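Local coordinates for protein 3-ketosteroid-delta4-5alpha-dehydrogenase (Rhodococcus jostii, PDB 4AT2) that binds FAD and dehydrogenates 3-ketosteroids, probably introducing the double bond between C4 and C5 of the A ring of 5alpha-reduced substrates in bacterial steroid catabolism, at residues E37-D43 with V248-R254; L139-P145 with M203-L208; D162-S167 with P181-V187; V456-V460 with L471-G475. All blocks are in the same frame, centred on the assembly; numbering follows the deposited sequence. Where two conformers were deposited one is given.

Interaction 1 (E37-D43 with V248-R254); sequences EWDYEAD and VAVRARR
Trp38 and Arg251 cross at about a right angle, the aliphatic part of the arginine lying over one face of the indole. CD of Arg251 stands 3.5 Å from the centroid of the five-membered ring of Trp38, a CH-pi contact, and CB of the arginine covers the ring system nearer its rim. With CG anti to the backbone N (chi1 -165°) and a bend at chi3, the Arg251 chain turns its guanidinium to Glu41. There NE of Arg251 meets OE1 of Glu41 at 3.1 Å; OE1 lies in the guanidinium plane, but NE stands above the carboxylate. Replacing Trp38 by an alanine would probably strip the cover from the Arg251 methylenes and leave the guanidinium freer to swing from Glu41.

Glu41, Asp43, Arg251, Arg253 and Arg254 form a salt-bridge network along the strand pair, in which Asp43 serves two arginines. NH1 of Arg253 bonds OD1 of Asp43 at 3.0 Å from above the carboxylate, whereas the Arg254 guanidinium stacks on it, planes 18° apart, a pairing of charges alone. OD2 of Asp43 is bonded by N of Asp66, and NH1 of Arg254 by O of Ala507. Upstream, OD2 of Asp39 accepts the backbone N-H of Ala249 at 2.8 Å, on its anti side and somewhat out of plane.

Beneath, Tyr40 to Ala42 pair in parallel with Val250 to Ala252. Strand 40-42 is an outermost strand of a mixed sheet, beside 246-252; the face of Tyr40 and Val250 meets Met223 of strand 223-230, in the same sheet, and Leu68 of strand 67-70, in the parallel sheet.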
loop_
_atom_site.group_PDB
_atom_site.type_symbol
_atom_site.label_atom_id
_atom_site.label_comp_id
_atom_site.label_asym_id
_atom_site.label_seq_id
_atom_site.Cartn_x
_atom_site.Cartn_y
_atom_site.Cartn_z
ATOM N N GLU A 37 27.397 30.491 -13.008
ATOM C CA GLU A 37 28.034 30.852 -11.746
ATOM C C GLU A 37 27.310 30.221 -10.564
ATOM O O GLU A 37 26.092 30.027 -10.598
ATOM C CB GLU A 37 28.135 32.375 -11.572
ATOM C CG GLU A 37 26.832 33.078 -11.217
ATOM C CD GLU A 37 27.058 34.481 -10.683
ATOM O OE1 GLU A 37 27.521 35.347 -11.456
ATOM O OE2 GLU A 37 26.771 34.717 -9.486
ATOM N N TRP A 38 28.076 29.898 -9.528
ATOM C CA TRP A 38 27.529 29.340 -8.300
ATOM C C TRP A 38 27.311 30.454 -7.326
ATOM O O TRP A 38 28.242 31.195 -7.004
ATOM C CB TRP A 38 28.486 28.308 -7.726
ATOM C CG TRP A 38 28.679 27.105 -8.620
ATOM C CD1 TRP A 38 29.765 26.821 -9.448
ATOM C CD2 TRP A 38 27.762 25.970 -8.797
ATOM N NE1 TRP A 38 29.586 25.623 -10.103
ATOM C CE2 TRP A 38 28.407 25.064 -9.760
ATOM C CE3 TRP A 38 26.518 25.628 -8.280
ATOM C CZ2 TRP A 38 27.811 23.881 -10.166
ATOM C CZ3 TRP A 38 25.932 24.429 -8.696
ATOM C CH2 TRP A 38 26.565 23.574 -9.614
ATOM N N ASP A 39 26.075 30.609 -6.865
ATOM C CA ASP A 39 25.744 31.658 -5.905
ATOM C C ASP A 39 26.305 31.364 -4.524
ATOM O O ASP A 39 26.679 32.282 -3.787
ATOM C CB ASP A 39 24.232 31.858 -5.825
ATOM C CG ASP A 39 23.653 32.310 -7.131
ATOM O OD1 ASP A 39 23.610 33.536 -7.352
ATOM O OD2 ASP A 39 23.290 31.458 -7.960
ATOM N N TYR A 40 26.353 30.079 -4.184
ATOM C CA TYR A 40 26.880 29.619 -2.910
ATOM C C TYR A 40 27.651 28.334 -3.173
ATOM O O TYR A 40 27.391 27.643 -4.161
ATOM C CB TYR A 40 25.755 29.335 -1.898
ATOM C CG TYR A 40 24.833 30.501 -1.593
ATOM C CD1 TYR A 40 23.691 30.716 -2.354
ATOM C CD2 TYR A 40 25.092 31.371 -0.529
ATOM C CE1 TYR A 40 22.839 31.777 -2.091
ATOM C CE2 TYR A 40 24.238 32.437 -0.250
ATOM C CZ TYR A 40 23.110 32.627 -1.034
ATOM O OH TYR A 40 22.239 33.672 -0.773
ATOM N N GLU A 41 28.595 28.024 -2.291
ATOM C CA GLU A 41 29.361 26.777 -2.368
ATOM C C GLU A 41 29.629 26.248 -0.963
ATOM O O GLU A 41 29.849 27.023 -0.035
ATOM C CB GLU A 41 30.705 26.974 -3.086
ATOM C CG GLU A 41 30.621 27.501 -4.510
ATOM C CD GLU A 41 31.992 27.761 -5.120
ATOM O OE1 GLU A 41 32.811 26.811 -5.185
ATOM O OE2 GLU A 41 32.253 28.916 -5.532
ATOM N N ALA A 42 29.618 24.923 -0.823
ATOM C CA ALA A 42 29.959 24.243 0.425
ATOM C C ALA A 42 30.475 22.850 0.101
ATOM O O ALA A 42 30.390 22.402 -1.043
ATOM C CB ALA A 42 28.744 24.148 1.344
ATOM N N ASP A 43 31.014 22.163 1.101
ATOM C CA ASP A 43 31.397 20.765 0.916
ATOM C C ASP A 43 30.148 19.897 0.987
ATOM O O ASP A 43 29.914 19.066 0.120
ATOM C CB ASP A 43 32.363 20.317 2.003
ATOM C CG ASP A 43 33.720 20.960 1.879
ATOM O OD1 ASP A 43 34.147 21.258 0.744
ATOM O OD2 ASP A 43 34.349 21.168 2.930
ATOM N N VAL A 248 18.885 30.525 -7.850
ATOM C CA VAL A 248 20.263 30.446 -7.375
ATOM C C VAL A 248 20.803 29.026 -7.577
ATOM O O VAL A 248 20.033 28.059 -7.608
ATOM C CB VAL A 248 20.403 30.889 -5.897
ATOM C CG1 VAL A 248 20.005 32.352 -5.724
ATOM C CG2 VAL A 248 19.574 29.999 -4.969
ATOM N N ALA A 249 22.120 28.902 -7.731
ATOM C CA ALA A 249 22.754 27.573 -7.792
ATOM C C ALA A 249 23.719 27.420 -6.624
ATOM O O ALA A 249 24.477 28.336 -6.312
ATOM C CB ALA A 249 23.477 27.383 -9.120
ATOM N N VAL A 250 23.686 26.259 -5.977
ATOM C CA VAL A 250 24.509 26.012 -4.799
ATOM C C VAL A 250 25.374 24.787 -5.058
ATOM O O VAL A 250 24.847 23.707 -5.326
ATOM C CB VAL A 250 23.636 25.770 -3.543
ATOM C CG1 VAL A 250 24.518 25.494 -2.338
ATOM C CG2 VAL A 250 22.717 26.964 -3.271
ATOM N N ARG A 251 26.692 24.959 -4.976
ATOM C CA ARG A 251 27.634 23.883 -5.268
ATOM C C ARG A 251 27.896 23.030 -4.035
ATOM O O ARG A 251 28.056 23.562 -2.939
ATOM C CB ARG A 251 28.957 24.441 -5.789
ATOM C CG ARG A 251 29.803 23.363 -6.442
ATOM C CD ARG A 251 30.833 23.944 -7.384
ATOM N NE ARG A 251 32.083 24.256 -6.704
ATOM C CZ ARG A 251 33.041 23.365 -6.449
ATOM N NH1 ARG A 251 32.879 22.087 -6.790
ATOM N NH2 ARG A 251 34.157 23.749 -5.838
ATOM N N ALA A 252 27.912 21.708 -4.229
ATOM C CA ALA A 252 28.203 20.747 -3.161
ATOM C C ALA A 252 29.427 19.937 -3.561
ATOM O O ALA A 252 29.320 19.013 -4.381
ATOM C CB ALA A 252 27.001 19.824 -2.925
ATOM N N ARG A 253 30.589 20.274 -3.000
ATOM C CA ARG A 253 31.835 19.603 -3.393
ATOM C C ARG A 253 31.860 18.111 -3.048
ATOM O O ARG A 253 32.424 17.313 -3.801
ATOM C CB ARG A 253 33.065 20.293 -2.787
ATOM C CG ARG A 253 33.197 21.774 -3.107
ATOM C CD ARG A 253 34.416 22.361 -2.409
ATOM N NE ARG A 253 34.415 23.824 -2.434
ATOM C CZ ARG A 253 34.054 24.605 -1.414
ATOM N NH1 ARG A 253 33.666 24.085 -0.250
ATOM N NH2 ARG A 253 34.098 25.920 -1.555
ATOM N N ARG A 254 31.250 17.740 -1.926
ATOM C CA ARG A 254 31.316 16.359 -1.432
ATOM C C ARG A 254 29.964 15.655 -1.428
ATOM O O ARG A 254 29.887 14.457 -1.674
ATOM C CB ARG A 254 31.919 16.315 -0.025
ATOM C CG ARG A 254 33.301 16.949 0.080
ATOM C CD ARG A 254 33.900 16.719 1.458
ATOM N NE ARG A 254 35.058 17.584 1.709
ATOM C CZ ARG A 254 35.668 17.695 2.889
ATOM N NH1 ARG A 254 35.254 16.985 3.931
ATOM N NH2 ARG A 254 36.708 18.514 3.024
HETATM O O HOH W 1 32.930 27.728 0.821
HETATM O O HOH W 2 36.701 20.508 0.756
#

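Interaction 2 (L139-P145 with M203-L208); sequences LVDCGVP and MLMKPL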
loop_
_atom_site.group_PDB
_atom_site.type_symbol
_atom_site.label_atom_id
_atom_site.label_comp_id
_atom_site.label_asym_id
_atom_site.label_seq_id
_atom_site.Cartn_x
_atom_site.Cartn_y
_atom_site.Cartn_z
ATOM N N LEU A 139 22.775 12.173 21.606
ATOM C CA LEU A 139 21.807 13.261 21.795
ATOM C C LEU A 139 22.024 13.987 23.119
ATOM O O LEU A 139 22.016 15.228 23.174
ATOM C CB LEU A 139 20.369 12.731 21.728
ATOM C CG LEU A 139 19.976 12.181 20.361
ATOM C CD1 LEU A 139 18.659 11.383 20.463
ATOM C CD2 LEU A 139 19.866 13.308 19.333
ATOM N N VAL A 140 22.226 13.211 24.179
ATOM C CA VAL A 140 22.512 13.785 25.492
ATOM C C VAL A 140 23.768 14.660 25.433
ATOM O O VAL A 140 23.778 15.773 25.985
ATOM C CB VAL A 140 22.597 12.696 26.588
ATOM C CG1 VAL A 140 23.139 13.276 27.891
ATOM C CG2 VAL A 140 21.221 12.086 26.815
ATOM N N ASP A 141 24.807 14.173 24.754
ATOM C CA ASP A 141 26.055 14.923 24.613
ATOM C C ASP A 141 25.831 16.266 23.914
ATOM O O ASP A 141 26.466 17.261 24.272
ATOM C CB ASP A 141 27.105 14.093 23.867
ATOM C CG ASP A 141 28.403 14.843 23.663
ATOM O OD1 ASP A 141 29.210 14.929 24.617
ATOM O OD2 ASP A 141 28.624 15.339 22.541
ATOM N N CYS A 142 24.915 16.294 22.944
ATOM C CA CYS A 142 24.590 17.518 22.210
ATOM C C CYS A 142 23.743 18.478 23.040
ATOM O O CYS A 142 23.452 19.589 22.599
ATOM C CB CYS A 142 23.859 17.197 20.904
ATOM S SG CYS A 142 24.902 16.496 19.603
ATOM N N GLY A 143 23.326 18.043 24.229
ATOM C CA GLY A 143 22.576 18.901 25.147
ATOM C C GLY A 143 21.075 18.671 25.204
ATOM O O GLY A 143 20.344 19.476 25.791
ATOM N N VAL A 144 20.602 17.577 24.607
ATOM C CA VAL A 144 19.183 17.231 24.699
ATOM C C VAL A 144 18.931 16.674 26.096
ATOM O O VAL A 144 19.546 15.669 26.468
ATOM C CB VAL A 144 18.767 16.173 23.646
ATOM C CG1 VAL A 144 17.276 15.851 23.764
ATOM C CG2 VAL A 144 19.084 16.663 22.235
ATOM N N PRO A 145 18.031 17.315 26.876
ATOM C CA PRO A 145 17.802 16.865 28.247
ATOM C C PRO A 145 16.673 15.831 28.348
ATOM O O PRO A 145 15.689 15.917 27.617
ATOM C CB PRO A 145 17.389 18.163 28.953
ATOM C CG PRO A 145 16.646 18.931 27.900
ATOM C CD PRO A 145 17.230 18.516 26.559
ATOM N N MET A 203 12.571 20.879 21.978
ATOM C CA MET A 203 13.715 20.650 22.866
ATOM C C MET A 203 14.631 19.524 22.396
ATOM O O MET A 203 15.656 19.254 23.023
ATOM C CB MET A 203 13.293 20.469 24.335
ATOM C CG MET A 203 13.157 21.785 25.098
ATOM S SD MET A 203 14.576 22.904 24.963
ATOM C CE MET A 203 15.869 21.892 25.687
ATOM N N LEU A 204 14.260 18.870 21.295
ATOM C CA LEU A 204 15.219 18.077 20.546
ATOM C C LEU A 204 15.975 19.004 19.592
ATOM O O LEU A 204 17.207 18.985 19.554
ATOM C CB LEU A 204 14.531 16.946 19.778
ATOM C CG LEU A 204 15.364 16.154 18.763
ATOM C CD1 LEU A 204 16.577 15.481 19.401
ATOM C CD2 LEU A 204 14.485 15.128 18.065
ATOM N N MET A 205 15.234 19.824 18.845
ATOM C CA MET A 205 15.824 20.702 17.828
ATOM C C MET A 205 16.785 21.758 18.369
ATOM O O MET A 205 17.870 21.945 17.821
ATOM C CB MET A 205 14.735 21.424 17.030
ATOM C CG MET A 205 14.126 20.625 15.900
ATOM S SD MET A 205 15.318 19.953 14.714
ATOM C CE MET A 205 15.904 21.410 13.878
ATOM N N LYS A 206 16.370 22.469 19.418
ATOM C CA LYS A 206 17.121 23.627 19.915
ATOM C C LYS A 206 18.575 23.291 20.307
ATOM O O LYS A 206 19.497 23.943 19.808
ATOM C CB LYS A 206 16.361 24.324 21.057
ATOM C CG LYS A 206 17.047 25.569 21.598
ATOM C CD LYS A 206 16.191 26.192 22.687
ATOM C CE LYS A 206 16.686 27.576 23.072
ATOM N NZ LYS A 206 17.496 27.525 24.317
ATOM N N PRO A 207 18.791 22.274 21.176
ATOM C CA PRO A 207 20.188 21.921 21.499
ATOM C C PRO A 207 21.021 21.473 20.291
ATOM O O PRO A 207 22.217 21.756 20.237
ATOM C CB PRO A 207 20.056 20.758 22.495
ATOM C CG PRO A 207 18.657 20.814 22.997
ATOM C CD PRO A 207 17.824 21.439 21.918
ATOM N N LEU A 208 20.395 20.788 19.338
ATOM C CA LEU A 208 21.100 20.350 18.125
ATOM C C LEU A 208 21.490 21.549 17.256
ATOM O O LEU A 208 22.599 21.607 16.717
ATOM C CB LEU A 208 20.259 19.337 17.332
ATOM C CG LEU A 208 19.953 18.002 18.038
ATOM C CD1 LEU A 208 19.274 17.022 17.090
ATOM C CD2 LEU A 208 21.199 17.348 18.602
#
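Leu208 and Cys142 meet where helix 202-214 passes the end of helix 132-141, and no hydrogen bond crosses between the two segments. CD2 of Leu208 is the touching branch: it lies 3.5 Å from CB of Cys142, with SG of the same cysteine a little farther off.

Val144 can be followed outward from its backbone. Its N faces CB of Pro207 at 3.9 Å, and from CB the side chain forks. CG1, anti to the backbone N (chi1 -179°), goes to the carbonyl O of Met203, a buried oxygen that finds no polar partner in the model. CG2, anti to the carbonyl carbon, enters the leucine cluster instead: it is 4.0 Å from CD1 of Leu204, with CB of Pro207 and CD2 of Leu208 slightly beyond. The Leu204 methyl also receives CD2 of Leu139 at 3.9 Å, and so touches two branched side chains of the 139-145 segment.

What brings Val144 here is a Schellman motif closing helix 132-141. Gly143 has positive phi (102°), and the N of Val144 reaches back to O of Leu139 while the N of Gly143 bonds O of Val140. A side chain on Gly143 would be pressed against the preceding carbonyl and would come close to CB of Pro207. That proline, whose lack of an N-H kinks its helix, rests its CB and CG on O of Gly143.

Behind the leucines, helix 51-62 supplies Ile51 and Val54. Met203 bends at chi2 and chi3 to bring CE within 3.7 Å of CD of Pro145, the two side chains crossing at about a right angle.

Interaction 3 (D162-S167 with P181-V187); sequences DGLMYS and PAPRGHV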
loop_
_atom_site.group_PDB
_atom_site.type_symbol
_atom_site.label_atom_id
_atom_site.label_comp_id
_atom_site.label_asym_id
_atom_site.label_seq_id
_atom_site.Cartn_x
_atom_site.Cartn_y
_atom_site.Cartn_z
ATOM N N ASP A 162 8.006 14.046 31.983
ATOM C CA ASP A 162 8.642 12.729 32.072
ATOM C C ASP A 162 9.348 12.345 30.780
ATOM O O ASP A 162 8.956 12.769 29.685
ATOM C CB ASP A 162 7.630 11.669 32.490
ATOM C CG ASP A 162 7.083 11.934 33.873
ATOM O OD1 ASP A 162 7.881 11.965 34.836
ATOM O OD2 ASP A 162 5.866 12.149 33.998
ATOM N N GLY A 163 10.412 11.561 30.916
ATOM C CA GLY A 163 11.266 11.249 29.780
ATOM C C GLY A 163 11.017 9.926 29.085
ATOM O O GLY A 163 11.514 9.707 27.986
ATOM N N LEU A 164 10.259 9.030 29.713
ATOM C CA LEU A 164 10.067 7.697 29.132
ATOM C C LEU A 164 8.610 7.252 29.199
ATOM O O LEU A 164 7.929 7.465 30.208
ATOM C CB LEU A 164 10.997 6.675 29.820
ATOM C CG LEU A 164 11.114 5.256 29.240
ATOM C CD1 LEU A 164 11.824 5.252 27.892
ATOM C CD2 LEU A 164 11.875 4.381 30.227
ATOM N N MET A 165 8.138 6.650 28.110
ATOM C CA MET A 165 6.740 6.221 28.010
ATOM C C MET A 165 6.647 5.143 26.942
ATOM O O MET A 165 7.403 5.174 25.975
ATOM C CB MET A 165 5.873 7.429 27.630
ATOM C CG MET A 165 4.376 7.185 27.637
ATOM S SD MET A 165 3.504 8.741 27.329
ATOM C CE MET A 165 1.866 8.123 26.967
ATOM N N TYR A 166 5.747 4.178 27.128
ATOM C CA TYR A 166 5.407 3.256 26.041
ATOM C C TYR A 166 4.810 4.040 24.890
ATOM O O TYR A 166 3.996 4.940 25.101
ATOM C CB TYR A 166 4.414 2.177 26.493
ATOM C CG TYR A 166 5.068 1.033 27.238
ATOM C CD1 TYR A 166 5.756 0.030 26.543
ATOM C CD2 TYR A 166 5.006 0.954 28.636
ATOM C CE1 TYR A 166 6.356 -1.030 27.215
ATOM C CE2 TYR A 166 5.608 -0.101 29.318
ATOM C CZ TYR A 166 6.278 -1.085 28.604
ATOM O OH TYR A 166 6.885 -2.133 29.272
ATOM N N SER A 167 5.204 3.693 23.665
ATOM C CA SER A 167 4.819 4.513 22.510
ATOM C C SER A 167 4.507 3.707 21.243
ATOM O O SER A 167 4.262 4.295 20.182
ATOM C CB SER A 167 5.907 5.580 22.236
ATOM O OG SER A 167 7.069 5.016 21.642
ATOM N N PRO A 181 7.998 -6.685 26.680
ATOM C CA PRO A 181 7.659 -5.255 26.693
ATOM C C PRO A 181 8.757 -4.391 27.302
ATOM O O PRO A 181 9.304 -4.722 28.356
ATOM C CB PRO A 181 6.415 -5.200 27.581
ATOM C CG PRO A 181 5.768 -6.537 27.372
ATOM C CD PRO A 181 6.921 -7.502 27.272
ATOM N N ALA A 182 9.086 -3.310 26.609
ATOM C CA ALA A 182 10.004 -2.308 27.126
ATOM C C ALA A 182 9.574 -0.992 26.500
ATOM O O ALA A 182 9.320 -0.931 25.297
ATOM C CB ALA A 182 11.446 -2.629 26.741
ATOM N N PRO A 183 9.469 0.063 27.314
ATOM C CA PRO A 183 9.105 1.371 26.789
ATOM C C PRO A 183 10.294 1.977 26.071
ATOM O O PRO A 183 11.421 1.904 26.576
ATOM C CB PRO A 183 8.742 2.159 28.055
ATOM C CG PRO A 183 9.583 1.535 29.129
ATOM C CD PRO A 183 9.634 0.065 28.782
ATOM N N ARG A 184 10.036 2.577 24.909
ATOM C CA ARG A 184 11.104 3.123 24.079
ATOM C C ARG A 184 10.816 4.556 23.649
ATOM O O ARG A 184 11.597 5.150 22.923
ATOM C CB ARG A 184 11.328 2.214 22.864
ATOM C CG ARG A 184 11.795 0.820 23.286
ATOM C CD ARG A 184 12.272 -0.043 22.131
ATOM N NE ARG A 184 12.503 -1.396 22.640
ATOM C CZ ARG A 184 11.632 -2.395 22.530
ATOM N NH1 ARG A 184 10.480 -2.233 21.875
ATOM N NH2 ARG A 184 11.923 -3.573 23.073
ATOM N N GLY A 185 9.695 5.117 24.098
ATOM C CA GLY A 185 9.412 6.522 23.800
ATOM C C GLY A 185 10.218 7.434 24.719
ATOM O O GLY A 185 9.819 7.664 25.866
ATOM N N HIS A 186 11.350 7.940 24.220
ATOM C CA HIS A 186 12.207 8.872 24.978
ATOM C C HIS A 186 11.826 10.280 24.629
ATOM O O HIS A 186 11.815 10.635 23.459
ATOM C CB HIS A 186 13.678 8.631 24.654
ATOM C CG HIS A 186 14.216 7.323 25.188
ATOM N ND1 HIS A 186 13.745 6.116 24.793
ATOM C CD2 HIS A 186 15.229 7.071 26.102
ATOM C CE1 HIS A 186 14.437 5.150 25.427
ATOM N NE2 HIS A 186 15.344 5.741 26.228
ATOM N N VAL A 187 11.510 11.095 25.632
ATOM C CA VAL A 187 10.916 12.418 25.370
ATOM C C VAL A 187 11.762 13.491 26.041
ATOM O O VAL A 187 11.965 13.441 27.249
ATOM C CB VAL A 187 9.456 12.487 25.888
ATOM C CG1 VAL A 187 8.787 13.811 25.506
ATOM C CG2 VAL A 187 8.650 11.314 25.338
HETATM O O HOH W 3 7.842 2.744 23.107
#
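The phenol ring of Tyr166 carries Pro183 on one face and meets C of Pro181 at its edge. CB of Pro183 stands almost exactly over the ring centre, 3.8 Å from the centroid of Tyr166 and 4° off the normal, a CH-pi contact; CD of the proline lies nearer CZ. The phenol OH reaches CB of Pro181 at 3.5 Å.

The second flat group is the imidazole of His186. CD1 of Leu164 lies over one face, 3.8 Å from the His186 centroid and shifted toward the rim. Leu164 and His186 lie side by side and point the same way; CG of the leucine is anti to its own N (chi1 -171°), and its other methyl, CD2, meets CG of Pro183. At the imidazole edge, ND1 of His186 gives a bond to O of Arg184, while NE2 has Thr93 as partner, so both ring nitrogens are held.

Antiparallel pairing underlies this: Met165 and Gly185 form a hydrogen-bonded pair, each N to the other's O at 3.0 Å, and N of Val187 bonds O of Gly163. A side chain on Gly185 would collide with O of Met165 and CB of Ser167. One water links OG of Ser167 to N of Arg184; Ser167 OG also bonds O of Ser488, a steroid-pocket residue.

Strand 185-186 is central in a small antiparallel sheet between 87-88 and 164-165, with helix 94-98 against Leu164 and His186 and helix 105-115 against Arg184.

Interaction 4 (V456-V460 with L471-G475); sequences VNSEV and LFAAG
A short antiparallel backbone pairing, Glu459 opposite Phe472, joins strand 459-461 to strand 471-473, an outermost strand of the parallel sheet of the FAD-binding fold. The pair is non-hydrogen-bonded; its bonds lie in the flanking residues. N of Val460 meets O of Leu471 at 3.1 Å, nearly straight at 175°, and N of Ala473 meets O of Ser458 at 2.9 Å. Farther along the same segment Gly475 touches FAD.

The side chains of the central pair set out in diverging directions, yet Glu459 and Phe472 then run side by side. CG of Glu459 lies 3.7 Å from CE1 of Phe472, and the carboxylate and ring planes are only 9° apart; the acid end turns to Thr455, whose OG1 bonds OE1. The ring edge also faces O of Ser458, and helix 490-507 touches Phe472 through Ser505 and Ala506.

Val460 fills the other flank. Its CG2, placed anti to the carbonyl carbon while CG1 is anti to N (chi1 173°), approaches CB of Ala473 at 3.5 Å and CG of Leu471 at 3.9 Å. CD2 of Leu471 faces CB and CG1 of the valine. Trading Leu471 for a glycine would probably open a gap beside Val460 and Leu258 and leave the valine methyls without this partner.

One water donates to OG of Ser458 and to O of Ala473; Ser458 OG also bonds O of Tyr498. The carbonyls of Leu471 and Ser458 thus take up two backbone N-H groups and set the register, while apolar side chains fill the flank.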
loop_
_atom_site.group_PDB
_atom_site.type_symbol
_atom_site.label_atom_id
_atom_site.label_comp_id
_atom_site.label_asym_id
_atom_site.label_seq_id
_atom_site.Cartn_x
_atom_site.Cartn_y
_atom_site.Cartn_z
ATOM N N VAL A 456 22.130 1.923 4.980
ATOM C CA VAL A 456 22.337 2.279 6.395
ATOM C C VAL A 456 23.295 3.460 6.563
ATOM O O VAL A 456 23.374 4.068 7.633
ATOM C CB VAL A 456 22.801 1.078 7.245
ATOM C CG1 VAL A 456 21.705 0.023 7.273
ATOM C CG2 VAL A 456 24.103 0.492 6.701
ATOM N N ASN A 457 24.008 3.789 5.491
ATOM C CA ASN A 457 24.869 4.970 5.463
ATOM C C ASN A 457 24.194 6.177 4.799
ATOM O O ASN A 457 24.843 7.198 4.520
ATOM C CB ASN A 457 26.209 4.641 4.804
ATOM C CG ASN A 457 27.067 3.729 5.666
ATOM O OD1 ASN A 457 27.460 2.634 5.241
ATOM N ND2 ASN A 457 27.333 4.155 6.887
ATOM N N SER A 458 22.885 6.039 4.582
ATOM C CA SER A 458 22.017 7.101 4.065
ATOM C C SER A 458 22.373 7.560 2.659
ATOM O O SER A 458 22.115 8.716 2.277
ATOM C CB SER A 458 21.930 8.278 5.051
ATOM O OG SER A 458 21.317 7.864 6.266
ATOM N N GLU A 459 22.950 6.640 1.888
ATOM C CA GLU A 459 23.179 6.856 0.456
ATOM C C GLU A 459 21.869 6.581 -0.266
ATOM O O GLU A 459 21.208 5.584 0.022
ATOM C CB GLU A 459 24.235 5.880 -0.052
ATOM C CG GLU A 459 25.579 6.064 0.622
ATOM C CD GLU A 459 26.363 4.775 0.702
ATOM O OE1 GLU A 459 25.833 3.746 1.184
ATOM O OE2 GLU A 459 27.545 4.804 0.296
ATOM N N VAL A 460 21.481 7.462 -1.185
ATOM C CA VAL A 460 20.257 7.238 -1.957
ATOM C C VAL A 460 20.535 6.171 -3.007
ATOM O O VAL A 460 21.494 6.280 -3.781
ATOM C CB VAL A 460 19.765 8.546 -2.624
ATOM C CG1 VAL A 460 18.597 8.270 -3.560
ATOM C CG2 VAL A 460 19.355 9.551 -1.546
ATOM N N LEU A 471 24.845 11.807 -3.531
ATOM C CA LEU A 471 23.464 11.983 -3.059
ATOM C C LEU A 471 23.126 11.157 -1.828
ATOM O O LEU A 471 23.250 9.930 -1.825
ATOM C CB LEU A 471 22.460 11.682 -4.176
ATOM C CG LEU A 471 21.022 12.158 -3.899
ATOM C CD1 LEU A 471 20.955 13.671 -3.716
ATOM C CD2 LEU A 471 20.111 11.684 -5.027
ATOM N N PHE A 472 22.673 11.859 -0.796
ATOM C CA PHE A 472 22.366 11.256 0.494
ATOM C C PHE A 472 21.018 11.770 0.948
ATOM O O PHE A 472 20.536 12.793 0.442
ATOM C CB PHE A 472 23.464 11.618 1.497
ATOM C CG PHE A 472 24.838 11.284 0.990
ATOM C CD1 PHE A 472 25.354 10.003 1.168
ATOM C CD2 PHE A 472 25.564 12.217 0.244
ATOM C CE1 PHE A 472 26.599 9.671 0.655
ATOM C CE2 PHE A 472 26.812 11.889 -0.273
ATOM C CZ PHE A 472 27.328 10.618 -0.060
ATOM N N ALA A 473 20.395 11.069 1.891
ATOM C CA ALA A 473 19.057 11.491 2.336
ATOM C C ALA A 473 18.685 10.878 3.668
ATOM O O ALA A 473 19.124 9.774 3.986
ATOM C CB ALA A 473 18.003 11.150 1.286
ATOM N N ALA A 474 17.859 11.592 4.431
ATOM C CA ALA A 474 17.361 11.075 5.706
ATOM C C ALA A 474 16.084 11.794 6.092
ATOM O O ALA A 474 15.755 12.847 5.533
ATOM C CB ALA A 474 18.413 11.223 6.797
ATOM N N GLY A 475 15.379 11.230 7.065
ATOM C CA GLY A 475 14.106 11.814 7.509
ATOM C C GLY A 475 12.975 11.369 6.604
ATOM O O GLY A 475 13.092 10.359 5.892
HETATM O O HOH W 4 18.584 7.389 5.291
#

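Overall arrangement
Interactions 1 and 4 meet: O of Arg254 and CE2 of Phe472 pack at 4.2 Å, with centres 20 Å apart, and strand 255-258, which follows directly on the 248-254 segment, pairs with strand 471-473. Interaction 3 is nested along the chain within the loop closed by interaction 2, and their nearest atoms are about 4 Å apart without touching. Interaction 1 lies far from interaction 3, centres about 41 Å apart. Interaction 4 contributes Gly475 to the FAD pocket; Leu204 of interaction 2 is about 8 Å from the cofactor by its side chain. Interaction 3 is near both ligands, the side chain of Val187 about 7 Å from FAD and that of Ser167 about 7 Å from 4-androstene-3,17-dione.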